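Local coordinates for peptidase S9 prolyl oligopeptidase catalytic domain-containing protein (Pyrococcus horikoshii, PDB 4HXF) that acts as an acylaminoacyl peptidase, a serine protease that assembles into a self-compartmentalizing hexamer, through which substrates are selected, at residues Ile4-Lys9 with Tyr394-Glu399; Glu134-Ala139 with Val192-Phe197; Phe356-Leu361 with Ile441-Glu446. One frame throughout, in Å; residues are numbered along the deposited sequence.

The chain pairs a beta-propeller with an alpha/beta-hydrolase domain, and the three contacts sample both. Contact 1 fastens the N-terminus, just ahead of the first propeller strand, to the hydrolase domain. Contact 2 joins two propeller loops and is nested along the chain inside the loop that contact 1 closes; their centres lie 39 Å apart, on opposite sides of the centre of the chain. Contact 3 is within the hydrolase domain, its centre 28 Å from that of contact 1 and 39 Å from that of contact 2. None touches another, and all three lie away from the inhibitor pocket, the side chain of Pro138 in contact 2 coming to about 12 Å from the bound peptide inhibitor.

Contact 1: residues Ile4-Lys9 with Tyr394-Glu399; sequences IEWDEK and YYFKYE
The phenol of Tyr398 reaches across to the backbone of Asp7 and makes the hydrogen bond that joins the two segments. Its OH donates to Asp7 O at 2.6 Å, approaching nearly along the C=O axis (162°). With CG anti to the backbone N (chi1 -172°), the Tyr398 ring extends from the first turn of its helix toward the N-terminal chain. Beyond this carbonyl, Asp7 shapes its own chain: Asp7 OD1 accepts from Lys9 N at 2.9 Å, an Asx turn in which the N-H comes from above the carboxylate plane. Thr10 OG1 bonds to Asp7 N and Glu5 O, fixing the bend further.

The remaining contacts are aromatic. The six-membered ring of Trp6 turns an edge toward the face of Tyr398 in an offset edge-to-face pair, with centroids 5.7 Å apart and planes at 61°. The closest atoms are Trp6 CZ3 and Tyr398 CE1, 3.8 Å apart. Next to CZ3, the Trp6 CH2 corner meets Phe396 CZ at 4.0 Å, the two rings coming edge to edge from opposite directions. The indole N-H is engaged elsewhere, by Lys347 O, which probably helps to fix the rotation of the ring.

Within 394-399, Lys397, at the N-cap position, forms a salt bridge from its NZ to Glu399 OE1 at 3.2 Å, and Glu399 OE2 pairs in turn with Arg592.

The N-terminal segment thus rests on the hydrolase domain before the chain enters the first propeller strand, 16-23. Trp6 lies along helix 398-405 at Gln401, Leu402 and Ser405; Glu8 packs on helix 586-605, whose Tyr593 meets the Tyr398 ring, and helix 340-343 touches Phe396 through Phe343.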
loop_
_atom_site.group_PDB
_atom_site.type_symbol
_atom_site.label_atom_id
_atom_site.label_comp_id
_atom_site.label_asym_id
_atom_site.label_seq_id
_atom_site.Cartn_x
_atom_site.Cartn_y
_atom_site.Cartn_z
ATOM N N ILE A 4 34.179 7.937 -21.117
ATOM C CA ILE A 4 33.698 9.272 -20.607
ATOM C C ILE A 4 33.837 10.404 -21.655
ATOM O O ILE A 4 34.924 10.609 -22.150
ATOM C CB ILE A 4 34.485 9.717 -19.378
ATOM C CG1 ILE A 4 34.883 8.504 -18.474
ATOM C CG2 ILE A 4 33.642 10.786 -18.679
ATOM N N GLU A 5 32.735 11.128 -21.978
ATOM C CA GLU A 5 32.692 12.219 -23.009
ATOM C C GLU A 5 32.100 13.482 -22.311
ATOM O O GLU A 5 31.367 13.279 -21.264
ATOM C CB GLU A 5 31.820 11.782 -24.211
ATOM N N TRP A 6 32.363 14.744 -22.785
ATOM C CA TRP A 6 31.668 15.921 -22.195
ATOM C C TRP A 6 30.293 16.132 -22.775
ATOM O O TRP A 6 30.120 16.332 -23.977
ATOM C CB TRP A 6 32.400 17.240 -22.380
ATOM C CG TRP A 6 33.647 17.423 -21.561
ATOM C CD1 TRP A 6 34.954 17.172 -22.010
ATOM C CD2 TRP A 6 33.778 17.775 -20.151
ATOM N NE1 TRP A 6 35.856 17.471 -21.008
ATOM C CE2 TRP A 6 35.196 17.831 -19.873
ATOM C CE3 TRP A 6 32.881 18.225 -19.142
ATOM C CZ2 TRP A 6 35.707 18.151 -18.573
ATOM C CZ3 TRP A 6 33.377 18.549 -17.882
ATOM C CH2 TRP A 6 34.745 18.531 -17.586
ATOM N N ASP A 7 29.314 16.217 -21.914
ATOM C CA ASP A 7 27.950 16.502 -22.338
ATOM C C ASP A 7 27.205 16.888 -21.047
ATOM O O ASP A 7 27.858 17.243 -19.983
ATOM C CB ASP A 7 27.379 15.324 -23.107
ATOM C CG ASP A 7 27.175 14.080 -22.267
ATOM O OD1 ASP A 7 27.277 14.076 -21.007
ATOM O OD2 ASP A 7 26.917 13.040 -22.844
ATOM N N GLU A 8 25.880 16.889 -21.121
ATOM C CA GLU A 8 25.048 17.357 -20.049
ATOM C C GLU A 8 24.993 16.393 -18.847
ATOM O O GLU A 8 24.513 16.807 -17.837
ATOM C CB GLU A 8 23.618 17.588 -20.552
ATOM C CG GLU A 8 22.815 16.341 -20.891
ATOM C CD GLU A 8 23.056 15.772 -22.292
ATOM O OE1 GLU A 8 22.320 14.798 -22.690
ATOM O OE2 GLU A 8 23.987 16.224 -23.045
ATOM N N LYS A 9 25.598 15.207 -18.968
ATOM C CA LYS A 9 25.574 14.184 -17.896
ATOM C C LYS A 9 26.926 14.004 -17.261
ATOM O O LYS A 9 27.023 13.290 -16.305
ATOM C CB LYS A 9 25.124 12.824 -18.462
ATOM C CG LYS A 9 23.770 12.852 -19.114
ATOM C CD LYS A 9 23.360 11.457 -19.515
ATOM C CE LYS A 9 21.920 11.580 -19.979
ATOM N NZ LYS A 9 21.530 10.417 -20.859
ATOM N N TYR A 394 40.307 30.012 -9.880
ATOM C CA TYR A 394 40.828 28.615 -9.869
ATOM C C TYR A 394 39.984 27.564 -9.178
ATOM O O TYR A 394 40.492 26.698 -8.466
ATOM C CB TYR A 394 42.281 28.635 -9.390
ATOM C CG TYR A 394 43.115 29.609 -10.171
ATOM C CD1 TYR A 394 43.657 30.765 -9.534
ATOM C CD2 TYR A 394 43.476 29.339 -11.438
ATOM C CE1 TYR A 394 44.418 31.709 -10.253
ATOM C CE2 TYR A 394 44.222 30.266 -12.168
ATOM C CZ TYR A 394 44.748 31.388 -11.542
ATOM O OH TYR A 394 45.493 32.212 -12.366
ATOM N N TYR A 395 38.674 27.702 -9.344
ATOM C CA TYR A 395 37.798 26.617 -8.953
ATOM C C TYR A 395 37.226 25.937 -10.224
ATOM O O TYR A 395 37.398 26.454 -11.330
ATOM C CB TYR A 395 36.717 27.127 -8.028
ATOM C CG TYR A 395 35.581 27.962 -8.604
ATOM C CD1 TYR A 395 35.617 29.376 -8.533
ATOM C CD2 TYR A 395 34.456 27.404 -9.142
ATOM C CE1 TYR A 395 34.572 30.130 -8.980
ATOM C CE2 TYR A 395 33.486 28.172 -9.710
ATOM C CZ TYR A 395 33.530 29.531 -9.583
ATOM O OH TYR A 395 32.469 30.260 -10.074
ATOM N N PHE A 396 36.569 24.774 -10.028
ATOM C CA PHE A 396 36.195 23.941 -11.101
ATOM C C PHE A 396 34.843 24.405 -11.587
ATOM O O PHE A 396 33.861 24.310 -10.832
ATOM C CB PHE A 396 36.156 22.480 -10.642
ATOM C CG PHE A 396 35.750 21.530 -11.768
ATOM C CD1 PHE A 396 36.684 21.112 -12.681
ATOM C CD2 PHE A 396 34.441 21.059 -11.845
ATOM C CE1 PHE A 396 36.338 20.212 -13.738
ATOM C CE2 PHE A 396 34.071 20.256 -12.897
ATOM C CZ PHE A 396 35.022 19.816 -13.795
ATOM N N LYS A 397 34.789 24.935 -12.809
ATOM C CA LYS A 397 33.474 25.471 -13.314
ATOM C C LYS A 397 33.003 24.647 -14.507
ATOM O O LYS A 397 33.575 24.678 -15.621
ATOM C CB LYS A 397 33.517 26.935 -13.697
ATOM C CG LYS A 397 32.170 27.451 -14.316
ATOM C CD LYS A 397 31.057 27.779 -13.379
ATOM C CE LYS A 397 29.866 28.513 -14.114
ATOM N NZ LYS A 397 28.572 28.396 -13.351
ATOM N N TYR A 398 32.046 23.764 -14.243
ATOM C CA TYR A 398 31.621 22.752 -15.215
ATOM C C TYR A 398 31.272 23.302 -16.585
ATOM O O TYR A 398 31.819 22.747 -17.603
ATOM C CB TYR A 398 30.394 22.062 -14.692
ATOM C CG TYR A 398 29.930 20.858 -15.488
ATOM C CD1 TYR A 398 30.518 19.674 -15.372
ATOM C CD2 TYR A 398 28.846 20.992 -16.361
ATOM C CE1 TYR A 398 30.088 18.557 -16.068
ATOM C CE2 TYR A 398 28.422 19.918 -17.057
ATOM C CZ TYR A 398 29.010 18.695 -16.887
ATOM O OH TYR A 398 28.530 17.582 -17.545
ATOM N N GLU A 399 30.511 24.417 -16.596
ATOM C CA GLU A 399 30.066 24.906 -17.865
ATOM C C GLU A 399 31.245 25.370 -18.706
ATOM O O GLU A 399 31.207 25.321 -19.940
ATOM C CB GLU A 399 29.104 26.045 -17.777
ATOM C CG GLU A 399 27.780 25.739 -17.174
ATOM C CD GLU A 399 27.765 25.833 -15.666
ATOM O OE1 GLU A 399 28.819 25.681 -15.005
ATOM O OE2 GLU A 399 26.624 26.006 -15.146
#

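Contact 2: residues Glu134-Ala139 with Val192-Phe197; sequences EDDVPA and VIPRYF
Loops from consecutive four-stranded sheets of the beta-propeller meet here, Val137 and Pro138 of one lying against Ile193, Pro194 and Tyr196 of the other. Residues 134-139 belong to the long excursion between strands 117-124 and 151-158; residues 192-197 link strands 182-188 and 200-206 of the next sheet. The polar tie is the Tyr196 OH, which donates to Val137 O at 2.8 Å in the carbonyl plane, with a C=O...donor angle of 150°. The peptide bond before Pro138 is cis, which puts the proline CD on the same side as Val137 O, and both turn to the phenol: Pro138 CD stands 3.6 Å from Tyr196 CE1. One face of the Tyr196 ring carries Pro194 CB, offset toward the rim, and Phe173 meets the ring edge-to-face.

Apolar packing centres on one methyl. Val137 CG2, placed between its backbone N and carbonyl carbon, packs against Ile193 CB at 3.6 Å and Pro194 CD at 3.7 Å, the valine and isoleucine side chains crossing at about a right angle. Leu505 of helix 504-511, in the hydrolase domain, touches both Val137 and Ile193.

Asp136 OD1 brushes the Pro194 ring, 3.7 Å from its CD, while Asp136 OD2 pairs with Arg190 and accepts from a water that also donates weakly to Tyr196 OH. In the same segment, Glu134 OE1 uses its anti lone pair to take Asp136 N at 2.8 Å, and Arg172 forms a salt bridge with that same oxygen.

A neighbouring subunit adjoins residues 134-139: its Tyr558 OH bonds to Asp136 O, and one of its strands pairs antiparallel at Glu134. The arrangement is that of inter-strand propeller loops, here drawn into the contacts that build the hexamer.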
loop_
_atom_site.group_PDB
_atom_site.type_symbol
_atom_site.label_atom_id
_atom_site.label_comp_id
_atom_site.label_asym_id
_atom_site.label_seq_id
_atom_site.Cartn_x
_atom_site.Cartn_y
_atom_site.Cartn_z
ATOM N N GLU A 134 3.260 35.878 8.844
ATOM C CA GLU A 134 4.539 36.579 9.136
ATOM C C GLU A 134 4.203 37.927 9.796
ATOM O O GLU A 134 3.410 38.771 9.306
ATOM C CB GLU A 134 5.404 36.713 7.910
ATOM C CG GLU A 134 6.784 37.314 8.116
ATOM C CD GLU A 134 7.600 36.406 9.034
ATOM O OE1 GLU A 134 7.871 36.922 10.172
ATOM O OE2 GLU A 134 7.877 35.198 8.728
ATOM N N ASP A 135 5.013 38.254 10.825
ATOM C CA ASP A 135 4.948 39.554 11.473
ATOM C C ASP A 135 6.362 40.125 11.744
ATOM O O ASP A 135 6.474 41.202 12.369
ATOM C CB ASP A 135 4.186 39.486 12.820
ATOM C CG ASP A 135 4.949 38.690 13.890
ATOM O OD1 ASP A 135 6.037 38.184 13.645
ATOM O OD2 ASP A 135 4.420 38.578 15.013
ATOM N N ASP A 136 7.373 39.476 11.182
ATOM C CA ASP A 136 8.789 39.962 11.217
ATOM C C ASP A 136 9.311 40.122 9.769
ATOM O O ASP A 136 8.483 40.111 8.810
ATOM C CB ASP A 136 9.624 39.067 12.107
ATOM C CG ASP A 136 10.932 39.769 12.550
ATOM O OD1 ASP A 136 11.229 40.892 12.197
ATOM O OD2 ASP A 136 11.475 39.164 13.398
ATOM N N VAL A 137 10.647 40.252 9.551
ATOM C CA VAL A 137 11.154 40.404 8.192
ATOM C C VAL A 137 12.421 39.601 8.154
ATOM O O VAL A 137 13.066 39.417 9.179
ATOM C CB VAL A 137 11.466 41.868 7.706
ATOM C CG1 VAL A 137 10.213 42.650 7.517
ATOM C CG2 VAL A 137 12.478 42.541 8.630
ATOM N N PRO A 138 12.772 39.077 6.993
ATOM C CA PRO A 138 11.969 39.027 5.789
ATOM C C PRO A 138 10.993 37.869 5.907
ATOM O O PRO A 138 11.031 37.089 6.905
ATOM C CB PRO A 138 13.062 38.796 4.736
ATOM C CG PRO A 138 13.990 37.859 5.345
ATOM C CD PRO A 138 14.043 38.335 6.809
ATOM N N ALA A 139 10.071 37.694 4.959
ATOM C CA ALA A 139 9.128 36.587 5.018
ATOM C C ALA A 139 9.634 35.262 4.516
ATOM O O ALA A 139 9.041 34.205 4.708
ATOM C CB ALA A 139 7.890 36.983 4.197
ATOM N N VAL A 192 14.991 48.867 13.637
ATOM C CA VAL A 192 13.545 48.907 13.102
ATOM C C VAL A 192 13.231 47.476 12.565
ATOM O O VAL A 192 12.172 46.966 12.826
ATOM C CB VAL A 192 13.430 49.941 12.037
ATOM C CG1 VAL A 192 12.054 49.874 11.344
ATOM C CG2 VAL A 192 13.591 51.345 12.679
ATOM N N ILE A 193 14.256 46.842 11.992
ATOM C CA ILE A 193 14.256 45.483 11.593
ATOM C C ILE A 193 15.509 44.819 12.114
ATOM O O ILE A 193 16.471 45.489 12.549
ATOM C CB ILE A 193 14.143 45.330 10.081
ATOM C CG1 ILE A 193 15.301 45.900 9.284
ATOM C CG2 ILE A 193 12.815 46.073 9.632
ATOM C CD1 ILE A 193 15.368 45.470 7.769
ATOM N N PRO A 194 15.591 43.488 12.052
ATOM C CA PRO A 194 16.882 42.840 12.374
ATOM C C PRO A 194 17.977 43.222 11.402
ATOM O O PRO A 194 17.753 43.305 10.202
ATOM C CB PRO A 194 16.568 41.316 12.324
ATOM C CG PRO A 194 15.088 41.246 12.400
ATOM C CD PRO A 194 14.564 42.499 11.716
ATOM N N ARG A 195 19.164 43.461 11.939
ATOM C CA ARG A 195 20.322 43.906 11.136
ATOM C C ARG A 195 21.162 42.747 10.597
ATOM O O ARG A 195 22.380 42.545 10.893
ATOM C CB ARG A 195 21.127 44.896 11.952
ATOM C CG ARG A 195 20.371 45.987 12.597
ATOM C CD ARG A 195 19.702 46.938 11.592
ATOM N NE ARG A 195 20.562 47.555 10.586
ATOM C CZ ARG A 195 21.236 48.690 10.811
ATOM N NH1 ARG A 195 21.222 49.261 11.998
ATOM N NH2 ARG A 195 21.953 49.205 9.825
ATOM N N TYR A 196 20.503 41.907 9.804
ATOM C CA TYR A 196 21.092 40.703 9.296
ATOM C C TYR A 196 22.350 40.960 8.540
ATOM O O TYR A 196 22.381 41.914 7.818
ATOM C CB TYR A 196 20.138 40.061 8.329
ATOM C CG TYR A 196 18.823 39.601 8.904
ATOM C CD1 TYR A 196 17.634 40.205 8.528
ATOM C CD2 TYR A 196 18.799 38.630 9.856
ATOM C CE1 TYR A 196 16.435 39.722 9.039
ATOM C CE2 TYR A 196 17.589 38.161 10.411
ATOM C CZ TYR A 196 16.392 38.700 9.938
ATOM O OH TYR A 196 15.223 38.216 10.526
ATOM N N PHE A 197 23.404 40.194 8.837
ATOM C CA PHE A 197 24.747 40.255 8.146
ATOM C C PHE A 197 25.479 41.542 8.505
ATOM O O PHE A 197 26.532 41.806 7.967
ATOM C CB PHE A 197 24.736 39.966 6.631
ATOM C CG PHE A 197 24.287 38.591 6.271
ATOM C CD1 PHE A 197 22.939 38.323 6.084
ATOM C CD2 PHE A 197 25.213 37.574 6.077
ATOM C CE1 PHE A 197 22.484 37.056 5.742
ATOM C CE2 PHE A 197 24.772 36.284 5.748
ATOM C CZ PHE A 197 23.425 36.032 5.573
HETATM O O HOH W 1 13.835 38.248 13.614
#

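Contact 3: residues Phe356-Leu361 with Ile441-Glu446; sequences FKSIDL and ILNGIE
Ser358 OG is gripped by two residues of one helix: Asn443 ND2 donates to it at 2.9 Å, and Asp440 OD1 forms a second hydrogen bond with it. The asparagine bond is almost straight (174°), and OG lies in the plane of the amide, a well-aligned bond. The serine ends strand 352-358, an edge strand of the alpha/beta-hydrolase sheet within this chain, and helix 436-451 packs against it, the two short segments running at 147°, roughly antiparallel.

Ser358 also opens the type II' turn to Leu361 that joins this strand to strand 361-368 as a beta-hairpin. Ser358 N gives its hydrogen to Leu361 O at 2.8 Å, and Leu361 N returns one to Ser358 O. At the bend Asp360 has its two carboxylate oxygens paired with Arg416 and Arg428, which tie the turn to nearby loops.

One step along the strand from Ser358, Lys357 O lies 3.7 Å from Asn443 CB, so the stem of the asparagine touches the strand backbone as well. Next comes Phe356, whose CG stands between the backbone N and the carbonyl carbon (chi1 67°), swinging the ring to the helix, to which it presents one face. Gly444 CA sits over the centre of that face, 3.5 Å from the ring centroid, a CH-pi contact. Having no side chain, the glycine lets the helix backbone come this close to the ring. With an alanine in place of Phe356, Gly444 would probably lose its aromatic cover and a gap would open between strand and helix.

Leu363 and Val413, from the next two strands of the sheet, also touch the Phe356 side chain. The closest approach of the helix segment to the ring is at its rim, where Phe356 CE2 comes within 3.3 Å of Gly444 N.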
loop_
_atom_site.group_PDB
_atom_site.type_symbol
_atom_site.label_atom_id
_atom_site.label_comp_id
_atom_site.label_asym_id
_atom_site.label_seq_id
_atom_site.Cartn_x
_atom_site.Cartn_y
_atom_site.Cartn_z
ATOM N N PHE A 356 44.928 43.238 -17.722
ATOM C CA PHE A 356 44.462 44.271 -18.640
ATOM C C PHE A 356 44.172 45.553 -17.883
ATOM O O PHE A 356 43.837 45.512 -16.687
ATOM C CB PHE A 356 43.227 43.752 -19.430
ATOM C CG PHE A 356 41.967 43.511 -18.611
ATOM C CD1 PHE A 356 41.734 42.275 -17.960
ATOM C CD2 PHE A 356 40.996 44.489 -18.517
ATOM C CE1 PHE A 356 40.577 42.112 -17.215
ATOM C CE2 PHE A 356 39.801 44.286 -17.815
ATOM C CZ PHE A 356 39.616 43.090 -17.180
ATOM N N LYS A 357 44.184 46.654 -18.606
ATOM C CA LYS A 357 43.875 47.934 -18.002
ATOM C C LYS A 357 42.402 48.271 -18.242
ATOM O O LYS A 357 41.852 48.059 -19.295
ATOM C CB LYS A 357 44.802 49.010 -18.544
ATOM C CG LYS A 357 46.276 48.792 -18.176
ATOM C CD LYS A 357 47.169 49.652 -19.027
ATOM C CE LYS A 357 48.634 49.331 -18.748
ATOM N NZ LYS A 357 48.696 47.946 -18.190
ATOM N N SER A 358 41.807 48.870 -17.236
ATOM C CA SER A 358 40.451 49.361 -17.351
ATOM C C SER A 358 40.284 50.639 -16.563
ATOM O O SER A 358 40.199 50.610 -15.344
ATOM C CB SER A 358 39.496 48.306 -16.881
ATOM O OG SER A 358 38.161 48.782 -17.126
ATOM N N ILE A 359 40.164 51.731 -17.300
ATOM C CA ILE A 359 39.911 53.068 -16.722
ATOM C C ILE A 359 41.220 53.356 -15.911
ATOM O O ILE A 359 42.323 53.402 -16.499
ATOM C CB ILE A 359 38.560 53.204 -15.953
ATOM C CG1 ILE A 359 37.375 52.708 -16.822
ATOM C CG2 ILE A 359 38.327 54.705 -15.548
ATOM C CD1 ILE A 359 36.046 52.734 -16.054
ATOM N N ASP A 360 41.078 53.394 -14.597
ATOM C CA ASP A 360 42.099 53.659 -13.612
ATOM C C ASP A 360 42.758 52.420 -12.992
ATOM O O ASP A 360 43.609 52.565 -12.199
ATOM C CB ASP A 360 41.503 54.580 -12.476
ATOM C CG ASP A 360 40.245 54.010 -11.777
ATOM O OD1 ASP A 360 39.528 53.195 -12.370
ATOM O OD2 ASP A 360 39.963 54.443 -10.636
ATOM N N LEU A 361 42.394 51.186 -13.388
ATOM C CA LEU A 361 42.883 50.011 -12.679
ATOM C C LEU A 361 43.532 49.050 -13.665
ATOM O O LEU A 361 43.310 49.133 -14.831
ATOM C CB LEU A 361 41.701 49.293 -12.043
ATOM C CG LEU A 361 40.964 49.984 -10.869
ATOM C CD1 LEU A 361 39.782 49.197 -10.359
ATOM C CD2 LEU A 361 42.036 50.257 -9.783
ATOM N N ILE A 441 34.503 44.624 -17.823
ATOM C CA ILE A 441 34.188 43.409 -18.595
ATOM C C ILE A 441 34.457 43.676 -20.107
ATOM O O ILE A 441 35.232 42.954 -20.728
ATOM C CB ILE A 441 32.762 42.928 -18.320
ATOM C CG1 ILE A 441 32.698 42.408 -16.868
ATOM C CG2 ILE A 441 32.408 41.820 -19.340
ATOM C CD1 ILE A 441 31.208 42.268 -16.422
ATOM N N LEU A 442 33.956 44.815 -20.606
ATOM C CA LEU A 442 34.259 45.203 -21.994
ATOM C C LEU A 442 35.737 45.355 -22.303
ATOM O O LEU A 442 36.251 44.880 -23.330
ATOM C CB LEU A 442 33.520 46.449 -22.407
ATOM C CG LEU A 442 31.995 46.393 -22.337
ATOM C CD1 LEU A 442 31.471 47.732 -22.747
ATOM C CD2 LEU A 442 31.433 45.294 -23.293
ATOM N N ASN A 443 36.465 45.956 -21.357
ATOM C CA ASN A 443 37.899 46.155 -21.563
ATOM C C ASN A 443 38.678 44.820 -21.510
ATOM O O ASN A 443 39.656 44.656 -22.234
ATOM C CB ASN A 443 38.437 47.167 -20.510
ATOM C CG ASN A 443 38.036 48.611 -20.878
ATOM O OD1 ASN A 443 37.953 48.936 -22.068
ATOM N ND2 ASN A 443 37.797 49.474 -19.898
ATOM N N GLY A 444 38.209 43.892 -20.671
ATOM C CA GLY A 444 38.787 42.575 -20.622
ATOM C C GLY A 444 38.601 41.805 -21.887
ATOM O O GLY A 444 39.506 41.162 -22.405
ATOM N N ILE A 445 37.405 41.909 -22.402
ATOM C CA ILE A 445 37.087 41.249 -23.681
ATOM C C ILE A 445 37.942 41.830 -24.775
ATOM O O ILE A 445 38.480 41.113 -25.593
ATOM C CB ILE A 445 35.590 41.444 -24.050
ATOM C CG1 ILE A 445 34.707 40.781 -23.087
ATOM C CG2 ILE A 445 35.311 40.957 -25.517
ATOM C CD1 ILE A 445 33.246 41.186 -23.237
ATOM N N GLU A 446 38.149 43.144 -24.827
ATOM C CA GLU A 446 38.920 43.819 -25.838
ATOM C C GLU A 446 40.362 43.370 -25.790
ATOM O O GLU A 446 40.935 43.036 -26.854
ATOM C CB GLU A 446 38.812 45.326 -25.694
ATOM C CG GLU A 446 39.490 46.098 -26.776
ATOM C CD GLU A 446 39.512 47.636 -26.490
ATOM O OE1 GLU A 446 39.908 48.353 -27.449
ATOM O OE2 GLU A 446 39.200 48.095 -25.335
#